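Local atomic coordinates of putative cytoplasmic protein (Salmonella enterica subsp. enterica serovar Typhimurium, PDB entry 4IQN), a protein that is of unknown function and belongs to a family defined by a single uncharacterised domain that spans nearly the whole chain. Residues His130-Tyr139 against Pro150-Leu161; Tyr90-Tyr98 against Ile109-Ser117. One frame throughout, in Å; residues are numbered along the deposited sequence.

How the interactions relate
Following the chain from the N terminus, interaction 2 comes first: the helix that starts at Asp93 is met by the loop 109-117, closing an excursion of ten intervening residues. After strand 124-128 the chain enters interaction 1, where 130-139 pairs with 150-161 and closes a second loop of ten residues. The two contacts therefore stand in series, neither nested nor crossed, yet they touch in space, their centres about 15 Å apart. Phe137, Met154 and Phe159 of the antiparallel sheet pack against Tyr90, Ala96 and Trp116, with Met154 CE 3.4 Å from Trp116 CZ3. Helix 93-99 and the loop after it are thereby laid against one face of the sheet.

Interaction 1: His130-Tyr139 against Pro150-Leu161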
loop_
_atom_site.group_PDB
_atom_site.type_symbol
_atom_site.label_atom_id
_atom_site.label_comp_id
_atom_site.label_asym_id
_atom_site.label_seq_id
_atom_site.Cartn_x
_atom_site.Cartn_y
_atom_site.Cartn_z
ATOM N N HIS A 130 -0.892 -8.765 0.296
ATOM C CA HIS A 130 -0.533 -9.081 1.671
ATOM C C HIS A 130 -0.586 -10.582 1.902
ATOM O O HIS A 130 -1.116 -11.333 1.084
ATOM C CB HIS A 130 -1.482 -8.345 2.619
ATOM C CG HIS A 130 -1.120 -8.472 4.064
ATOM N ND1 HIS A 130 0.171 -8.342 4.520
ATOM C CD2 HIS A 130 -1.885 -8.724 5.154
ATOM C CE1 HIS A 130 0.188 -8.499 5.835
ATOM N NE2 HIS A 130 -1.047 -8.746 6.238
ATOM N N VAL A 131 0.035 -11.010 2.990
ATOM C CA VAL A 131 0.175 -12.418 3.297
ATOM C C VAL A 131 -0.958 -12.925 4.180
ATOM O O VAL A 131 -1.077 -14.136 4.388
ATOM C CB VAL A 131 1.532 -12.685 3.972
ATOM C CG1 VAL A 131 2.662 -12.322 3.019
ATOM C CG2 VAL A 131 1.670 -11.904 5.293
ATOM N N GLY A 132 -1.792 -12.010 4.673
ATOM C CA GLY A 132 -2.964 -12.343 5.493
ATOM C C GLY A 132 -4.227 -11.653 5.002
ATOM O O GLY A 132 -4.289 -11.176 3.873
ATOM N N ASP A 133 -5.237 -11.600 5.872
ATOM C CA ASP A 133 -6.570 -11.086 5.549
ATOM C C ASP A 133 -6.597 -9.566 5.415
ATOM O O ASP A 133 -7.472 -9.007 4.746
ATOM C CB ASP A 133 -7.586 -11.465 6.645
ATOM C CG ASP A 133 -7.773 -12.990 6.816
ATOM O OD1 ASP A 133 -7.843 -13.727 5.798
ATOM O OD2 ASP A 133 -7.878 -13.452 7.986
ATOM N N GLN A 134 -5.692 -8.869 6.075
ATOM C CA GLN A 134 -5.747 -7.401 6.023
ATOM C C GLN A 134 -5.410 -6.867 4.631
ATOM O O GLN A 134 -4.699 -7.522 3.848
ATOM C CB GLN A 134 -4.826 -6.750 7.032
ATOM C CG GLN A 134 -5.261 -6.983 8.454
ATOM C CD GLN A 134 -4.462 -6.230 9.496
ATOM O OE1 GLN A 134 -3.546 -5.459 9.209
ATOM N NE2 GLN A 134 -4.810 -6.483 10.747
ATOM N N ALA A 135 -5.897 -5.665 4.362
ATOM C CA ALA A 135 -5.454 -4.899 3.174
ATOM C C ALA A 135 -4.309 -3.983 3.569
ATOM O O ALA A 135 -4.329 -3.377 4.662
ATOM C CB ALA A 135 -6.633 -4.084 2.587
ATOM N N ILE A 136 -3.325 -3.822 2.670
ATOM C CA ILE A 136 -2.169 -3.015 2.923
ATOM C C ILE A 136 -2.103 -2.007 1.763
ATOM O O ILE A 136 -2.338 -2.404 0.602
ATOM C CB ILE A 136 -0.869 -3.852 2.843
ATOM C CG1 ILE A 136 -0.876 -5.099 3.746
ATOM C CG2 ILE A 136 0.367 -3.017 3.081
ATOM C CD1 ILE A 136 -0.989 -4.770 5.191
ATOM N N PHE A 137 -1.788 -0.741 2.074
ATOM C CA PHE A 137 -1.724 0.307 1.036
ATOM C C PHE A 137 -0.517 1.182 1.302
ATOM O O PHE A 137 -0.124 1.424 2.441
ATOM C CB PHE A 137 -2.942 1.230 1.055
ATOM C CG PHE A 137 -4.260 0.546 1.119
ATOM C CD1 PHE A 137 -4.957 0.207 -0.030
ATOM C CD2 PHE A 137 -4.848 0.259 2.340
ATOM C CE1 PHE A 137 -6.177 -0.429 0.024
ATOM C CE2 PHE A 137 -6.065 -0.343 2.402
ATOM C CZ PHE A 137 -6.740 -0.708 1.257
ATOM N N ILE A 138 0.083 1.677 0.237
ATOM C CA ILE A 138 0.975 2.763 0.338
ATOM C C ILE A 138 0.099 4.012 0.300
ATOM O O ILE A 138 -0.753 4.164 -0.606
ATOM C CB ILE A 138 2.029 2.769 -0.796
ATOM C CG1 ILE A 138 2.725 1.410 -0.941
ATOM C CG2 ILE A 138 3.068 3.813 -0.513
ATOM C CD1 ILE A 138 3.722 1.405 -2.092
ATOM N N TYR A 139 0.309 4.879 1.278
ATOM C CA TYR A 139 -0.538 6.062 1.503
ATOM C C TYR A 139 0.155 7.243 0.879
ATOM O O TYR A 139 1.152 7.728 1.414
ATOM C CB TYR A 139 -0.715 6.279 3.026
ATOM C CG TYR A 139 -1.957 7.016 3.425
ATOM C CD1 TYR A 139 -3.222 6.487 3.167
ATOM C CD2 TYR A 139 -1.889 8.243 4.087
ATOM C CE1 TYR A 139 -4.390 7.177 3.542
ATOM C CE2 TYR A 139 -3.065 8.929 4.464
ATOM C CZ TYR A 139 -4.307 8.396 4.185
ATOM O OH TYR A 139 -5.479 9.077 4.558
ATOM N N PRO A 150 4.033 6.538 3.882
ATOM C CA PRO A 150 3.585 5.598 4.937
ATOM C C PRO A 150 2.830 4.393 4.383
ATOM O O PRO A 150 2.379 4.393 3.229
ATOM C CB PRO A 150 2.630 6.437 5.783
ATOM C CG PRO A 150 2.787 7.836 5.338
ATOM C CD PRO A 150 3.302 7.805 3.934
ATOM N N ILE A 151 2.677 3.362 5.209
ATOM C CA ILE A 151 1.784 2.259 4.940
ATOM C C ILE A 151 0.499 2.449 5.750
ATOM O O ILE A 151 0.542 2.883 6.907
ATOM C CB ILE A 151 2.457 0.940 5.351
ATOM C CG1 ILE A 151 3.664 0.691 4.425
ATOM C CG2 ILE A 151 1.484 -0.243 5.339
ATOM C CD1 ILE A 151 3.265 0.313 3.009
ATOM N N ALA A 152 -0.630 2.140 5.119
ATOM C CA ALA A 152 -1.921 2.068 5.802
ATOM C C ALA A 152 -2.403 0.629 5.772
ATOM O O ALA A 152 -2.091 -0.127 4.825
ATOM C CB ALA A 152 -2.923 2.962 5.140
ATOM N N ARG A 153 -3.173 0.263 6.800
ATOM C CA ARG A 153 -3.792 -1.033 6.908
ATOM C C ARG A 153 -5.303 -0.907 7.038
ATOM O O ARG A 153 -5.807 0.080 7.593
ATOM C CB ARG A 153 -3.232 -1.821 8.127
ATOM C CG ARG A 153 -1.838 -2.324 7.919
ATOM C CD ARG A 153 -1.285 -2.973 9.162
ATOM N NE ARG A 153 -0.001 -3.596 8.946
ATOM C CZ ARG A 153 0.201 -4.895 8.700
ATOM N NH1 ARG A 153 -0.791 -5.763 8.675
ATOM N NH2 ARG A 153 1.424 -5.342 8.535
HETATM N N MSE A 154 -6.021 -1.906 6.536
HETATM C CA MSE A 154 -7.469 -1.981 6.709
HETATM C C MSE A 154 -7.874 -3.384 7.080
HETATM O O MSE A 154 -7.510 -4.360 6.438
HETATM C CB MSE A 154 -8.193 -1.447 5.483
HETATM C CG MSE A 154 -9.697 -1.632 5.565
HETATM SE SE MSE A 154 -10.442 -0.795 3.994
HETATM C CE MSE A 154 -12.184 -0.361 4.761
ATOM N N GLU A 155 -8.656 -3.495 8.127
ATOM C CA GLU A 155 -9.187 -4.782 8.556
ATOM C C GLU A 155 -10.627 -4.589 8.915
ATOM O O GLU A 155 -10.944 -3.698 9.689
ATOM C CB GLU A 155 -8.450 -5.298 9.776
ATOM C CG GLU A 155 -8.824 -6.749 10.062
ATOM C CD GLU A 155 -8.291 -7.203 11.384
ATOM O OE1 GLU A 155 -8.750 -6.680 12.446
ATOM O OE2 GLU A 155 -7.412 -8.088 11.341
ATOM N N ARG A 156 -11.488 -5.423 8.357
ATOM C CA ARG A 156 -12.930 -5.232 8.417
ATOM C C ARG A 156 -13.260 -3.755 8.165
ATOM O O ARG A 156 -12.954 -3.229 7.100
ATOM C CB ARG A 156 -13.497 -5.804 9.713
ATOM C CG ARG A 156 -13.341 -7.328 9.766
ATOM C CD ARG A 156 -12.828 -7.749 11.113
ATOM N NE ARG A 156 -13.740 -7.338 12.167
ATOM C CZ ARG A 156 -13.436 -7.321 13.469
ATOM N NH1 ARG A 156 -14.360 -6.955 14.360
ATOM N NH2 ARG A 156 -12.216 -7.669 13.897
ATOM N N ASN A 157 -13.876 -3.088 9.122
ATOM C CA ASN A 157 -14.246 -1.703 8.943
ATOM C C ASN A 157 -13.233 -0.667 9.355
ATOM O O ASN A 157 -13.540 0.515 9.283
ATOM C CB ASN A 157 -15.484 -1.431 9.792
ATOM C CG ASN A 157 -15.219 -1.673 11.267
ATOM O OD1 ASN A 157 -14.789 -2.773 11.635
ATOM N ND2 ASN A 157 -15.422 -0.649 12.113
ATOM N N GLU A 158 -12.045 -1.095 9.792
ATOM C CA GLU A 158 -11.050 -0.186 10.379
ATOM C C GLU A 158 -9.940 0.141 9.358
ATOM O O GLU A 158 -9.512 -0.726 8.597
ATOM C CB GLU A 158 -10.404 -0.811 11.634
ATOM C CG GLU A 158 -11.350 -1.122 12.796
ATOM C CD GLU A 158 -11.633 0.079 13.678
ATOM O OE1 GLU A 158 -10.988 1.132 13.519
ATOM O OE2 GLU A 158 -12.516 -0.030 14.545
ATOM N N PHE A 159 -9.488 1.386 9.367
ATOM C CA PHE A 159 -8.417 1.833 8.450
ATOM C C PHE A 159 -7.469 2.705 9.248
ATOM O O PHE A 159 -7.926 3.616 9.919
ATOM C CB PHE A 159 -9.063 2.651 7.304
ATOM C CG PHE A 159 -8.091 3.138 6.257
ATOM C CD1 PHE A 159 -7.189 4.139 6.543
ATOM C CD2 PHE A 159 -8.123 2.610 4.976
ATOM C CE1 PHE A 159 -6.293 4.591 5.584
ATOM C CE2 PHE A 159 -7.234 3.047 4.020
ATOM C CZ PHE A 159 -6.321 4.038 4.320
ATOM N N TRP A 160 -6.172 2.411 9.236
ATOM C CA TRP A 160 -5.196 3.161 10.026
ATOM C C TRP A 160 -3.793 3.204 9.428
ATOM O O TRP A 160 -3.413 2.327 8.680
ATOM C CB TRP A 160 -5.090 2.577 11.459
ATOM C CG TRP A 160 -4.491 1.199 11.546
ATOM C CD1 TRP A 160 -3.206 0.889 11.919
ATOM C CD2 TRP A 160 -5.157 -0.060 11.347
ATOM N NE1 TRP A 160 -3.034 -0.469 11.930
ATOM C CE2 TRP A 160 -4.198 -1.079 11.578
ATOM C CE3 TRP A 160 -6.443 -0.430 10.947
ATOM C CZ2 TRP A 160 -4.480 -2.417 11.416
ATOM C CZ3 TRP A 160 -6.740 -1.786 10.816
ATOM C CH2 TRP A 160 -5.758 -2.761 11.071
ATOM N N LEU A 161 -3.036 4.228 9.787
ATOM C CA LEU A 161 -1.614 4.310 9.426
ATOM C C LEU A 161 -0.827 3.362 10.315
ATOM O O LEU A 161 -0.992 3.340 11.544
ATOM C CB LEU A 161 -1.049 5.683 9.569
ATOM C CG LEU A 161 -0.945 6.617 8.395
ATOM C CD1 LEU A 161 0.273 7.471 8.691
ATOM C CD2 LEU A 161 -0.890 6.016 7.009
HETATM O O HOH W 1 -0.152 -8.549 8.875
#
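Phe137 and Tyr139 meet Phe159 on one face of an antiparallel beta hairpin, strands 135-140 and 151-155, with 158-161 added beyond a type II' turn from Glu155 to Glu158. The Phe137 and Phe159 planes lie 23° apart but are slid so far that the rings barely overlap, touching through their CE2 atoms at 3.9 Å. Tyr139 stands obliquely to Phe159; Leu161 CD2 touches the Tyr139 ring near CD2, and the Tyr139 hydroxyl bonds to Glu210. Paired backbone bonds join Ala135 to Met154 and Phe137 to Ala152, and Tyr139 N reaches Pro150 O at 2.9 Å.

The other face carries Ile136 and Arg153, side by side and pointing the same way. Ile136 CD1 sits in the corner made by two nearly perpendicular flat groups, over the centre of the His130 ring and over one face of the guanidinium, toward its rim. Arg153 runs extended from CG to NE, which brings NH1 to Gln134 OE1 at 2.8 Å; NH2 forms a salt bridge with Glu163. One water links NH1 to His130 NE2, while His130 ND1 bonds to Tyr169. Gln134 NE2 donates to Glu155 OE2 at 3.1 Å, meeting it from above the carboxylate plane.

Interaction 2: Tyr90-Tyr98 against Ile109-Ser117; sequences YSPDEEAYY and IEDLMPVWS
Tyr97 lays one face of its ring against Ile109, the two side chains sliding past each other in opposite directions. Ile109 CG1 sits 3.8 Å from the Tyr97 ring centroid, almost on the normal, a CH-pi contact. With CG1 anti to the backbone N (chi1 -169°), the chain runs on past the ring and brings CD1 to Tyr97 CB at 3.5 Å. Leu112 CD1 comes at the edge of the same ring, and the Tyr97 hydroxyl bonds to Ile107 O.

Asp93, in the first turn of helix 93-99, turns its carboxylate to the loop backbone. Its OD2 takes a straight bond from Trp116 N at 2.9 Å, on the anti side and 34° out of the carboxylate plane, and a weak, bent one from Val115 N. A water donates to OD2 and to Trp116 O. The Met113 side chain crosses that of Asp93 at about a right angle, SE 3.5 Å from Asp93 CB. Beyond the acid, Pro92 CG lies over the five-membered ring of Trp116, and Ala96 CB touches Trp116 CE3.

Successive loop N-H groups, one bonding weakly, thus converge with a water on OD2 of buried Asp93. These donors and the nearby helix N terminus would probably favour its ionised form.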
loop_
_atom_site.group_PDB
_atom_site.type_symbol
_atom_site.label_atom_id
_atom_site.label_comp_id
_atom_site.label_asym_id
_atom_site.label_seq_id
_atom_site.Cartn_x
_atom_site.Cartn_y
_atom_site.Cartn_z
ATOM N N TYR A 90 -5.854 3.558 -6.250
ATOM C CA TYR A 90 -6.733 2.491 -5.872
ATOM C C TYR A 90 -7.726 3.098 -4.896
ATOM O O TYR A 90 -7.418 4.069 -4.206
ATOM C CB TYR A 90 -5.897 1.439 -5.147
ATOM C CG TYR A 90 -6.538 0.129 -4.858
ATOM C CD1 TYR A 90 -6.493 -0.916 -5.792
ATOM C CD2 TYR A 90 -7.169 -0.115 -3.604
ATOM C CE1 TYR A 90 -7.070 -2.143 -5.522
ATOM C CE2 TYR A 90 -7.760 -1.331 -3.349
ATOM C CZ TYR A 90 -7.677 -2.336 -4.299
ATOM O OH TYR A 90 -8.200 -3.552 -4.067
ATOM N N SER A 91 -8.898 2.513 -4.813
ATOM C CA SER A 91 -9.902 2.984 -3.856
ATOM C C SER A 91 -10.376 1.755 -3.114
ATOM O O SER A 91 -10.647 0.751 -3.740
ATOM C CB SER A 91 -11.067 3.681 -4.575
ATOM O OG SER A 91 -12.063 4.112 -3.634
ATOM N N PRO A 92 -10.497 1.839 -1.778
ATOM C CA PRO A 92 -10.766 0.665 -1.009
ATOM C C PRO A 92 -12.244 0.280 -0.862
ATOM O O PRO A 92 -12.638 -0.310 0.131
ATOM C CB PRO A 92 -10.215 1.068 0.352
ATOM C CG PRO A 92 -10.621 2.506 0.460
ATOM C CD PRO A 92 -10.429 3.043 -0.931
ATOM N N ASP A 93 -13.068 0.547 -1.845
ATOM C CA ASP A 93 -14.486 0.275 -1.698
ATOM C C ASP A 93 -14.801 -1.237 -1.533
ATOM O O ASP A 93 -15.668 -1.582 -0.725
ATOM C CB ASP A 93 -15.277 0.914 -2.822
ATOM C CG ASP A 93 -15.075 2.414 -2.861
ATOM O OD1 ASP A 93 -14.065 2.731 -3.507
ATOM O OD2 ASP A 93 -15.878 3.238 -2.241
ATOM N N GLU A 94 -14.081 -2.109 -2.252
ATOM C CA GLU A 94 -14.362 -3.558 -2.179
ATOM C C GLU A 94 -14.010 -4.102 -0.808
ATOM O O GLU A 94 -14.804 -4.853 -0.194
ATOM C CB GLU A 94 -13.663 -4.360 -3.287
ATOM C CG GLU A 94 -14.375 -4.237 -4.644
ATOM C CD GLU A 94 -13.681 -4.953 -5.818
ATOM O OE1 GLU A 94 -12.561 -5.500 -5.643
ATOM O OE2 GLU A 94 -14.265 -4.959 -6.936
ATOM N N GLU A 95 -12.848 -3.699 -0.320
ATOM C CA GLU A 95 -12.397 -4.081 1.022
ATOM C C GLU A 95 -13.386 -3.575 2.066
ATOM O O GLU A 95 -13.742 -4.295 2.978
ATOM C CB GLU A 95 -11.000 -3.519 1.289
ATOM C CG GLU A 95 -9.889 -4.178 0.473
ATOM C CD GLU A 95 -9.667 -3.618 -0.961
ATOM O OE1 GLU A 95 -10.453 -2.746 -1.427
ATOM O OE2 GLU A 95 -8.669 -4.080 -1.600
ATOM N N ALA A 96 -13.864 -2.345 1.894
ATOM C CA ALA A 96 -14.865 -1.758 2.813
ATOM C C ALA A 96 -16.201 -2.479 2.800
ATOM O O ALA A 96 -16.827 -2.703 3.842
ATOM C CB ALA A 96 -15.084 -0.277 2.478
ATOM N N TYR A 97 -16.641 -2.823 1.602
ATOM C CA TYR A 97 -17.867 -3.544 1.393
ATOM C C TYR A 97 -17.826 -4.935 2.037
ATOM O O TYR A 97 -18.739 -5.324 2.797
ATOM C CB TYR A 97 -18.088 -3.667 -0.093
ATOM C CG TYR A 97 -19.488 -3.940 -0.515
ATOM C CD1 TYR A 97 -20.493 -3.028 -0.246
ATOM C CD2 TYR A 97 -19.805 -5.076 -1.212
ATOM C CE1 TYR A 97 -21.786 -3.241 -0.674
ATOM C CE2 TYR A 97 -21.105 -5.314 -1.642
ATOM C CZ TYR A 97 -22.098 -4.385 -1.368
ATOM O OH TYR A 97 -23.413 -4.560 -1.767
ATOM N N TYR A 98 -16.747 -5.660 1.765
ATOM C CA TYR A 98 -16.519 -6.966 2.413
ATOM C C TYR A 98 -16.393 -6.786 3.946
ATOM O O TYR A 98 -16.790 -7.675 4.719
ATOM C CB TYR A 98 -15.286 -7.677 1.795
ATOM C CG TYR A 98 -14.676 -8.665 2.723
ATOM C CD1 TYR A 98 -15.187 -9.971 2.816
ATOM C CD2 TYR A 98 -13.615 -8.305 3.573
ATOM C CE1 TYR A 98 -14.651 -10.897 3.702
ATOM C CE2 TYR A 98 -13.068 -9.228 4.462
ATOM C CZ TYR A 98 -13.592 -10.516 4.523
ATOM O OH TYR A 98 -13.066 -11.402 5.381
ATOM N N ILE A 109 -22.057 -4.262 -5.476
ATOM C CA ILE A 109 -21.390 -3.104 -4.895
ATOM C C ILE A 109 -21.708 -1.815 -5.677
ATOM O O ILE A 109 -21.892 -0.755 -5.091
ATOM C CB ILE A 109 -19.871 -3.342 -4.724
ATOM C CG1 ILE A 109 -19.246 -2.236 -3.868
ATOM C CG2 ILE A 109 -19.173 -3.461 -6.089
ATOM C CD1 ILE A 109 -17.828 -2.512 -3.426
ATOM N N GLU A 110 -21.805 -1.935 -7.001
ATOM C CA GLU A 110 -22.077 -0.785 -7.878
ATOM C C GLU A 110 -23.341 -0.035 -7.449
ATOM O O GLU A 110 -23.371 1.186 -7.486
ATOM C CB GLU A 110 -22.185 -1.227 -9.343
ATOM C CG GLU A 110 -20.871 -1.754 -9.935
ATOM C CD GLU A 110 -20.544 -3.244 -9.659
ATOM O OE1 GLU A 110 -21.364 -3.994 -9.066
ATOM O OE2 GLU A 110 -19.421 -3.670 -10.045
ATOM N N ASP A 111 -24.360 -0.766 -7.010
ATOM C CA ASP A 111 -25.622 -0.162 -6.533
ATOM C C ASP A 111 -25.466 0.652 -5.243
ATOM O O ASP A 111 -26.342 1.466 -4.907
ATOM C CB ASP A 111 -26.704 -1.241 -6.318
ATOM C CG ASP A 111 -27.086 -1.968 -7.608
ATOM O OD1 ASP A 111 -26.714 -1.534 -8.718
ATOM O OD2 ASP A 111 -27.757 -2.998 -7.515
ATOM N N LEU A 112 -24.378 0.433 -4.510
ATOM C CA LEU A 112 -24.199 1.117 -3.222
ATOM C C LEU A 112 -23.000 2.088 -3.163
ATOM O O LEU A 112 -22.698 2.648 -2.101
ATOM C CB LEU A 112 -24.168 0.075 -2.104
ATOM C CG LEU A 112 -25.565 -0.523 -1.810
ATOM C CD1 LEU A 112 -25.453 -1.688 -0.849
ATOM C CD2 LEU A 112 -26.543 0.506 -1.248
HETATM N N MSE A 113 -22.369 2.325 -4.317
HETATM C CA MSE A 113 -21.269 3.280 -4.455
HETATM C C MSE A 113 -21.730 4.687 -4.177
HETATM O O MSE A 113 -22.844 5.038 -4.577
HETATM C CB MSE A 113 -20.538 3.100 -5.790
HETATM C CG MSE A 113 -19.770 1.779 -5.746
HETATM SE SE MSE A 113 -18.107 1.838 -4.694
HETATM C CE MSE A 113 -17.087 3.039 -5.858
ATOM N N PRO A 114 -20.802 5.561 -3.797
ATOM C CA PRO A 114 -19.618 5.289 -3.006
ATOM C C PRO A 114 -19.754 4.585 -1.687
ATOM O O PRO A 114 -20.615 4.957 -0.885
ATOM C CB PRO A 114 -19.019 6.682 -2.804
ATOM C CG PRO A 114 -20.209 7.569 -2.719
ATOM C CD PRO A 114 -21.217 6.980 -3.669
ATOM N N VAL A 115 -18.902 3.582 -1.472
ATOM C CA VAL A 115 -18.908 2.864 -0.195
ATOM C C VAL A 115 -18.058 3.612 0.837
ATOM O O VAL A 115 -18.509 3.891 1.953
ATOM C CB VAL A 115 -18.446 1.419 -0.377
ATOM C CG1 VAL A 115 -18.334 0.714 0.980
ATOM C CG2 VAL A 115 -19.451 0.651 -1.215
ATOM N N TRP A 116 -16.824 3.910 0.469
ATOM C CA TRP A 116 -15.899 4.680 1.283
ATOM C C TRP A 116 -16.015 6.143 0.958
ATOM O O TRP A 116 -16.587 6.505 -0.070
ATOM C CB TRP A 116 -14.476 4.218 1.008
ATOM C CG TRP A 116 -13.519 4.401 2.111
ATOM C CD1 TRP A 116 -12.429 5.196 2.122
ATOM C CD2 TRP A 116 -13.540 3.731 3.408
ATOM N NE1 TRP A 116 -11.756 5.064 3.317
ATOM C CE2 TRP A 116 -12.435 4.188 4.122
ATOM C CE3 TRP A 116 -14.388 2.793 3.992
ATOM C CZ2 TRP A 116 -12.132 3.728 5.420
ATOM C CZ3 TRP A 116 -14.121 2.366 5.268
ATOM C CH2 TRP A 116 -12.993 2.831 5.970
ATOM N N SER A 117 -15.502 6.985 1.844
ATOM C CA SER A 117 -15.488 8.428 1.644
ATOM C C SER A 117 -14.867 8.781 0.301
ATOM O O SER A 117 -13.960 8.114 -0.165
ATOM C CB SER A 117 -14.679 9.105 2.736
ATOM O OG SER A 117 -14.570 10.502 2.499
HETATM O O HOH W 2 -15.518 6.053 -2.677
#